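Long-range contact in putative SnoaL-like polyketide cyclase (Shewanella denitrificans, PDB 3LZA), which is of unproven function but may act as a polyketide cyclase, on a substrate not yet known: residues L14-Y25 and H61-I71. Sequence-based numbering, arbitrary orientation. Where two conformers were deposited one is given.
Sequences LGYIKALTEHDY and HEGVLEFDFNI
In this NTF2-like fold, the end of helix 8-21 packs on strand 66-77, the outermost strand of the curved sheet within this chain. Over residues 14-21 and 66-71 the two run nearly antiparallel (157°). A Schellman motif with His23 as its C-prime residue ends the helix. The turn brings the His23 ring to His61 and Phe67, and the three form an aromatic cluster. His23 CE1 lies 3.7 Å from Phe67 CD2. These two rings meet rim to rim, their planes only 14° apart. The His61 ring meets the His23 ring obliquely, and its NE2 sits over one face of Phe67. Thr21 CG2 covers the opposite face in a CH-pi contact, 4.2 Å from the Phe67 ring centroid. With CG anti to the backbone N (chi1 -176°), the Phe67 ring extends between Thr21 and His61. Further along, Ile17 CD1 touches the edge of the Phe69 ring at CD2 (4.0 Å), and Leu14 CD2 meets Ile71 CD1 (3.8 Å). Phe69 also stacks on Tyr87 of the next strand. No direct hydrogen bond joins the two segments; waters bridge some of their polar groups. One donates to Leu20 O and bonds His23 ND1 and Tyr25 OH; its very short approach to His61 ND1 (2.5 Å) is doubtful. A second donates to Thr21 OG1 and Asp68 OD1. A third accepts from Phe69 N and bonds Thr21 OG1 only weakly. Apolar and ring contacts therefore carry the contact.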
ATOM      1  N   LEU A  14     -14.185  -7.777  -0.660  1.00 11.05           N
ATOM      2  CA  LEU A  14     -14.512  -8.228  -2.037  1.00 11.86           C
ATOM      3  C   LEU A  14     -15.908  -7.792  -2.490  1.00 11.41           C
ATOM      4  O   LEU A  14     -16.101  -7.448  -3.681  1.00 11.77           O
ATOM      5  CB  LEU A  14     -14.339  -9.752  -2.194  1.00 11.19           C
ATOM      6  CG  LEU A  14     -12.896 -10.288  -2.212  1.00 12.37           C
ATOM      7  CD1 LEU A  14     -12.849 -11.818  -2.343  1.00 13.67           C
ATOM      8  CD2 LEU A  14     -12.027  -9.615  -3.301  1.00 11.25           C
ATOM      9  N   GLY A  15     -16.829  -7.760  -1.533  1.00 11.93           N
ATOM     10  CA  GLY A  15     -18.220  -7.317  -1.775  1.00 12.00           C
ATOM     11  C   GLY A  15     -18.254  -5.857  -2.165  1.00 11.83           C
ATOM     12  O   GLY A  15     -19.012  -5.444  -3.051  1.00 12.25           O
ATOM     13  N   TYR A  16     -17.426  -5.084  -1.473  1.00  9.82           N
ATOM     14  CA  TYR A  16     -17.264  -3.655  -1.721  1.00  9.85           C
ATOM     15  C   TYR A  16     -16.651  -3.406  -3.073  1.00  9.32           C
ATOM     16  O   TYR A  16     -17.212  -2.664  -3.878  1.00  9.41           O
ATOM     17  CB  TYR A  16     -16.401  -3.048  -0.590  1.00  9.65           C
ATOM     18  CG  TYR A  16     -16.078  -1.597  -0.772  1.00  9.69           C
ATOM     19  CD1 TYR A  16     -14.989  -1.218  -1.512  1.00  9.90           C
ATOM     20  CD2 TYR A  16     -16.873  -0.596  -0.208  1.00 10.78           C
ATOM     21  CE1 TYR A  16     -14.680   0.093  -1.688  1.00  9.21           C
ATOM     22  CE2 TYR A  16     -16.580   0.741  -0.383  1.00 10.77           C
ATOM     23  CZ  TYR A  16     -15.498   1.099  -1.137  1.00 11.20           C
ATOM     24  OH  TYR A  16     -15.149   2.434  -1.325  1.00 10.58           O
ATOM     25  N   ILE A  17     -15.555  -4.111  -3.383  1.00  9.78           N
ATOM     26  CA  ILE A  17     -14.898  -3.985  -4.696  1.00 10.26           C
ATOM     27  C   ILE A  17     -15.829  -4.477  -5.842  1.00 10.16           C
ATOM     28  O   ILE A  17     -15.846  -3.940  -6.925  1.00  9.48           O
ATOM     29  CB  ILE A  17     -13.544  -4.751  -4.700  1.00 11.09           C
ATOM     30  CG1 ILE A  17     -12.534  -4.035  -3.778  1.00 11.26           C
ATOM     31  CG2 ILE A  17     -13.008  -4.961  -6.107  1.00 12.27           C
ATOM     32  CD1 ILE A  17     -12.161  -2.658  -4.207  1.00 11.44           C
ATOM     33  N   LYS A  18     -16.593  -5.515  -5.615  1.00  9.11           N
ATOM     34  CA  LYS A  18     -17.519  -5.962  -6.655  1.00  8.85           C
ATOM     35  C   LYS A  18     -18.532  -4.849  -7.007  1.00  9.62           C
ATOM     36  O   LYS A  18     -18.724  -4.510  -8.210  1.00  9.26           O
ATOM     37  CB  LYS A  18     -18.222  -7.248  -6.187  1.00  9.32           C
ATOM     38  CG  LYS A  18     -19.190  -7.851  -7.204  1.00  9.21           C
ATOM     39  CD  LYS A  18     -19.706  -9.214  -6.665  1.00 12.64           C
ATOM     40  CE  LYS A  18     -20.614  -9.909  -7.673  1.00 15.46           C
ATOM     41  NZ  LYS A  18     -21.616  -9.020  -8.229  1.00 18.30           N
ATOM     42  N   ALA A  19     -19.120  -4.233  -5.975  1.00  9.79           N
ATOM     43  CA  ALA A  19     -20.105  -3.149  -6.170  1.00  9.16           C
ATOM     44  C   ALA A  19     -19.443  -1.943  -6.857  1.00  9.85           C
ATOM     45  O   ALA A  19     -20.003  -1.357  -7.779  1.00  8.38           O
ATOM     46  CB  ALA A  19     -20.802  -2.757  -4.807  1.00  8.96           C
ATOM     47  N   LEU A  20     -18.241  -1.576  -6.430  1.00  8.42           N
ATOM     48  CA  LEU A  20     -17.556  -0.434  -7.025  1.00  9.29           C
ATOM     49  C   LEU A  20     -17.291  -0.703  -8.486  1.00  9.92           C
ATOM     50  O   LEU A  20     -17.472   0.207  -9.339  1.00 11.09           O
ATOM     51  CB  LEU A  20     -16.202  -0.166  -6.300  1.00  9.10           C
ATOM     52  CG  LEU A  20     -15.232   0.895  -6.866  1.00 11.68           C
ATOM     53  CD1 LEU A  20     -15.839   2.248  -6.817  1.00 12.49           C
ATOM     54  CD2 LEU A  20     -13.831   0.847  -6.106  1.00 11.69           C
ATOM     55  N   THR A  21     -16.747  -1.881  -8.792  1.00 10.70           N
ATOM     56  CA  THR A  21     -16.270  -2.106 -10.188  1.00 10.49           C
ATOM     57  C   THR A  21     -17.440  -2.452 -11.127  1.00 11.48           C
ATOM     58  O   THR A  21     -17.318  -2.298 -12.344  1.00 12.39           O
ATOM     59  CB  THR A  21     -15.146  -3.141 -10.354  1.00  9.96           C
ATOM     60  OG1 THR A  21     -15.588  -4.404  -9.835  1.00 10.12           O
ATOM     61  CG2 THR A  21     -13.869  -2.693  -9.682  1.00 10.81           C
ATOM     62  N   GLU A  22     -18.544  -2.929 -10.542  1.00 11.84           N
ATOM     63  CA  GLU A  22     -19.790  -3.127 -11.304  1.00 12.15           C
ATOM     64  C   GLU A  22     -20.643  -1.870 -11.439  1.00 11.33           C
ATOM     65  O   GLU A  22     -21.751  -1.940 -12.006  1.00 11.26           O
ATOM     66  CB  GLU A  22     -20.620  -4.248 -10.682  1.00 11.11           C
ATOM     67  CG  GLU A  22     -20.039  -5.599 -11.005  1.00 14.10           C
ATOM     68  CD  GLU A  22     -20.797  -6.742 -10.384  1.00 18.34           C
ATOM     69  OE1 GLU A  22     -21.837  -6.522  -9.709  1.00 21.01           O
ATOM     70  OE2 GLU A  22     -20.344  -7.885 -10.579  1.00 21.37           O
ATOM     71  N   HIS A  23     -20.122  -0.738 -10.963  1.00 11.29           N
ATOM     72  CA  HIS A  23     -20.852   0.530 -10.984  1.00 12.34           C
ATOM     73  C   HIS A  23     -22.250   0.394 -10.351  1.00 12.49           C
ATOM     74  O   HIS A  23     -23.246   0.961 -10.827  1.00 12.04           O
ATOM     75  CB  HIS A  23     -20.945   1.116 -12.402  1.00 12.28           C
ATOM     76  CG  HIS A  23     -19.682   1.026 -13.191  1.00 14.42           C
ATOM     77  ND1 HIS A  23     -18.519   1.683 -12.829  1.00 15.42           N
ATOM     78  CD2 HIS A  23     -19.405   0.366 -14.340  1.00 14.33           C
ATOM     79  CE1 HIS A  23     -17.578   1.413 -13.718  1.00 12.62           C
ATOM     80  NE2 HIS A  23     -18.092   0.629 -14.650  1.00 15.43           N
ATOM     81  N   ASP A  24     -22.311  -0.374  -9.253  1.00 12.83           N
ATOM     82  CA  ASP A  24     -23.576  -0.672  -8.599  1.00 12.67           C
ATOM     83  C   ASP A  24     -23.698   0.226  -7.366  1.00 12.38           C
ATOM     84  O   ASP A  24     -23.225  -0.114  -6.289  1.00 12.31           O
ATOM     85  CB  ASP A  24     -23.617  -2.159  -8.238  1.00 13.40           C
ATOM     86  CG  ASP A  24     -24.808  -2.560  -7.414  1.00 11.85           C
ATOM     87  OD1 ASP A  24     -25.703  -1.725  -7.124  1.00 14.39           O
ATOM     88  OD2 ASP A  24     -24.855  -3.758  -7.004  1.00 14.28           O
ATOM     89  N   TYR A  25     -24.350   1.376  -7.518  1.00 12.27           N
ATOM     90  CA  TYR A  25     -24.298   2.388  -6.459  1.00 11.56           C
ATOM     91  C   TYR A  25     -25.335   2.159  -5.366  1.00 10.68           C
ATOM     92  O   TYR A  25     -25.180   2.655  -4.245  1.00 11.75           O
ATOM     93  CB  TYR A  25     -24.368   3.801  -7.049  1.00 11.55           C
ATOM     94  CG  TYR A  25     -23.314   4.000  -8.127  1.00 12.70           C
ATOM     95  CD1 TYR A  25     -21.955   3.822  -7.833  1.00 12.75           C
ATOM     96  CD2 TYR A  25     -23.664   4.368  -9.428  1.00 14.48           C
ATOM     97  CE1 TYR A  25     -20.961   3.977  -8.823  1.00 14.26           C
ATOM     98  CE2 TYR A  25     -22.675   4.512 -10.438  1.00  9.06           C
ATOM     99  CZ  TYR A  25     -21.323   4.342 -10.096  1.00 14.16           C
ATOM    100  OH  TYR A  25     -20.311   4.464 -11.021  1.00 17.83           O
ATOM    101  N   HIS A  61     -17.095   7.404 -13.931  1.00 16.52           N
ATOM    102  CA  HIS A  61     -17.326   6.145 -14.608  1.00 16.37           C
ATOM    103  C   HIS A  61     -18.476   6.153 -15.597  1.00 15.09           C
ATOM    104  O   HIS A  61     -18.766   5.132 -16.190  1.00 14.01           O
ATOM    105  CB  HIS A  61     -17.503   5.031 -13.567  1.00 16.70           C
ATOM    106  CG  HIS A  61     -16.240   4.726 -12.837  1.00 17.52           C
ATOM    107  ND1 HIS A  61     -16.196   4.462 -11.483  1.00 21.70           N
ATOM    108  CD2 HIS A  61     -14.961   4.669 -13.276  1.00 20.36           C
ATOM    109  CE1 HIS A  61     -14.940   4.229 -11.130  1.00 24.36           C
ATOM    110  NE2 HIS A  61     -14.167   4.382 -12.196  1.00 19.88           N
ATOM    111  N   GLU A  62     -19.105   7.307 -15.809  1.00 14.93           N
ATOM    112  CA  GLU A  62     -20.203   7.418 -16.775  0.50 14.60           C
ATOM    113  C   GLU A  62     -19.685   6.984 -18.140  1.00 14.17           C
ATOM    114  O   GLU A  62     -18.692   7.536 -18.624  1.00 14.24           O
ATOM    115  CB  GLU A  62     -20.738   8.861 -16.822  0.50 15.13           C
ATOM    116  CG  GLU A  62     -22.208   9.002 -17.246  0.50 15.85           C
ATOM    117  CD  GLU A  62     -22.373   9.094 -18.740  0.50 17.96           C
ATOM    118  OE1 GLU A  62     -21.339   9.242 -19.430  0.50 19.09           O
ATOM    119  OE2 GLU A  62     -23.524   9.025 -19.227  0.50 18.70           O
ATOM    120  N   GLY A  63     -20.330   5.981 -18.738  1.00 13.32           N
ATOM    121  CA  GLY A  63     -19.984   5.538 -20.080  1.00 11.77           C
ATOM    122  C   GLY A  63     -18.850   4.543 -20.164  1.00 10.80           C
ATOM    123  O   GLY A  63     -18.520   4.118 -21.254  1.00 10.07           O
ATOM    124  N   VAL A  64     -18.256   4.174 -19.018  1.00  9.15           N
ATOM    125  CA  VAL A  64     -17.097   3.278 -19.016  1.00  9.29           C
ATOM    126  C   VAL A  64     -17.606   1.896 -19.475  1.00  9.69           C
ATOM    127  O   VAL A  64     -18.738   1.527 -19.183  1.00 11.27           O
ATOM    128  CB  VAL A  64     -16.424   3.242 -17.628  1.00 10.48           C
ATOM    129  CG1 VAL A  64     -15.516   1.968 -17.438  1.00  9.55           C
ATOM    130  CG2 VAL A  64     -15.637   4.523 -17.366  1.00 10.38           C
ATOM    131  N   LEU A  65     -16.799   1.187 -20.269  1.00  8.80           N
ATOM    132  CA  LEU A  65     -17.179  -0.106 -20.875  1.00  7.86           C
ATOM    133  C   LEU A  65     -16.719  -1.262 -20.017  1.00  7.73           C
ATOM    134  O   LEU A  65     -17.476  -2.245 -19.793  1.00  7.63           O
ATOM    135  CB  LEU A  65     -16.598  -0.245 -22.287  1.00  6.88           C
ATOM    136  CG  LEU A  65     -17.110   0.777 -23.282  1.00  8.66           C
ATOM    137  CD1 LEU A  65     -16.255   0.740 -24.539  1.00  6.93           C
ATOM    138  CD2 LEU A  65     -18.598   0.598 -23.628  1.00  6.31           C
ATOM    139  N   GLU A  66     -15.491  -1.142 -19.489  1.00  7.86           N
ATOM    140  CA  GLU A  66     -14.910  -2.165 -18.617  1.00  7.51           C
ATOM    141  C   GLU A  66     -14.177  -1.504 -17.469  1.00  8.09           C
ATOM    142  O   GLU A  66     -13.510  -0.483 -17.639  1.00  7.66           O
ATOM    143  CB  GLU A  66     -13.937  -3.051 -19.406  1.00  8.82           C
ATOM    144  CG  GLU A  66     -14.565  -3.799 -20.529  1.00  7.76           C
ATOM    145  CD  GLU A  66     -13.543  -4.500 -21.415  1.00 10.88           C
ATOM    146  OE1 GLU A  66     -12.330  -4.546 -21.097  1.00 15.37           O
ATOM    147  OE2 GLU A  66     -13.952  -4.980 -22.438  1.00 10.27           O
ATOM    148  N   PHE A  67     -14.322  -2.078 -16.278  1.00  8.15           N
ATOM    149  CA  PHE A  67     -13.636  -1.596 -15.072  1.00  8.28           C
ATOM    150  C   PHE A  67     -13.513  -2.792 -14.160  1.00  9.36           C
ATOM    151  O   PHE A  67     -14.530  -3.394 -13.795  1.00  9.08           O
ATOM    152  CB  PHE A  67     -14.447  -0.510 -14.346  1.00  8.35           C
ATOM    153  CG  PHE A  67     -13.763   0.073 -13.163  1.00  9.80           C
ATOM    154  CD1 PHE A  67     -12.395   0.353 -13.185  1.00 17.21           C
ATOM    155  CD2 PHE A  67     -14.489   0.415 -12.041  1.00 14.15           C
ATOM    156  CE1 PHE A  67     -11.754   0.919 -12.048  1.00 16.12           C
ATOM    157  CE2 PHE A  67     -13.855   0.940 -10.903  1.00 17.76           C
ATOM    158  CZ  PHE A  67     -12.502   1.177 -10.910  1.00 16.43           C
ATOM    159  N   ASP A  68     -12.282  -3.194 -13.859  1.00 10.00           N
ATOM    160  CA  ASP A  68     -12.038  -4.330 -12.955  1.00  9.43           C
ATOM    161  C   ASP A  68     -10.808  -4.033 -12.135  1.00 10.15           C
ATOM    162  O   ASP A  68      -9.914  -3.275 -12.556  1.00  9.22           O
ATOM    163  CB  ASP A  68     -11.809  -5.607 -13.748  1.00 11.09           C
ATOM    164  CG  ASP A  68     -13.077  -6.130 -14.400  1.00 14.58           C
ATOM    165  OD1 ASP A  68     -13.895  -6.821 -13.719  1.00 17.36           O
ATOM    166  OD2 ASP A  68     -13.236  -5.855 -15.592  1.00 16.68           O
ATOM    167  N   PHE A  69     -10.787  -4.588 -10.937  1.00  8.19           N
ATOM    168  CA  PHE A  69      -9.605  -4.597 -10.081  1.00  9.74           C
ATOM    169  C   PHE A  69      -9.137  -6.042 -10.022  1.00  9.35           C
ATOM    170  O   PHE A  69      -9.756  -6.944  -9.365  1.00 11.40           O
ATOM    171  CB  PHE A  69      -9.952  -4.040  -8.686  1.00  9.21           C
ATOM    172  CG  PHE A  69      -8.776  -3.912  -7.718  1.00 10.62           C
ATOM    173  CD1 PHE A  69      -7.450  -3.825  -8.154  1.00 12.05           C
ATOM    174  CD2 PHE A  69      -9.028  -3.841  -6.362  1.00 12.77           C
ATOM    175  CE1 PHE A  69      -6.379  -3.703  -7.230  1.00 10.40           C
ATOM    176  CE2 PHE A  69      -7.952  -3.698  -5.404  1.00 10.17           C
ATOM    177  CZ  PHE A  69      -6.626  -3.614  -5.865  1.00 11.08           C
ATOM    178  N   ASN A  70      -8.082  -6.264 -10.793  1.00  8.75           N
ATOM    179  CA  ASN A  70      -7.405  -7.551 -10.918  1.00  9.52           C
ATOM    180  C   ASN A  70      -6.456  -7.741  -9.702  1.00  8.77           C
ATOM    181  O   ASN A  70      -5.406  -7.132  -9.632  1.00  9.24           O
ATOM    182  CB  ASN A  70      -6.688  -7.576 -12.273  1.00  9.30           C
ATOM    183  CG  ASN A  70      -7.649  -7.349 -13.437  1.00 10.09           C
ATOM    184  OD1 ASN A  70      -7.495  -6.406 -14.272  1.00 13.06           O
ATOM    185  ND2 ASN A  70      -8.658  -8.187 -13.500  1.00 10.57           N
ATOM    186  N   ILE A  71      -6.897  -8.550  -8.748  1.00  9.20           N
ATOM    187  CA  ILE A  71      -6.236  -8.682  -7.446  1.00 10.27           C
ATOM    188  C   ILE A  71      -5.186  -9.831  -7.471  1.00  9.67           C
ATOM    189  O   ILE A  71      -5.510 -11.047  -7.592  1.00 10.10           O
ATOM    190  CB  ILE A  71      -7.263  -8.850  -6.265  1.00  9.99           C
ATOM    191  CG1 ILE A  71      -8.196  -7.615  -6.208  1.00 13.19           C
ATOM    192  CG2 ILE A  71      -6.510  -9.022  -4.955  1.00  7.94           C
ATOM    193  CD1 ILE A  71      -9.309  -7.714  -5.241  1.00 17.34           C
TER
HETATM  194  O   HOH W   1     -17.958   3.021 -10.366  1.00 25.31           O
HETATM  195  O   HOH W   2     -16.673  -5.751 -12.355  1.00 18.80           O
HETATM  196  O   HOH W   3     -12.961  -6.428 -10.566  1.00 21.70           O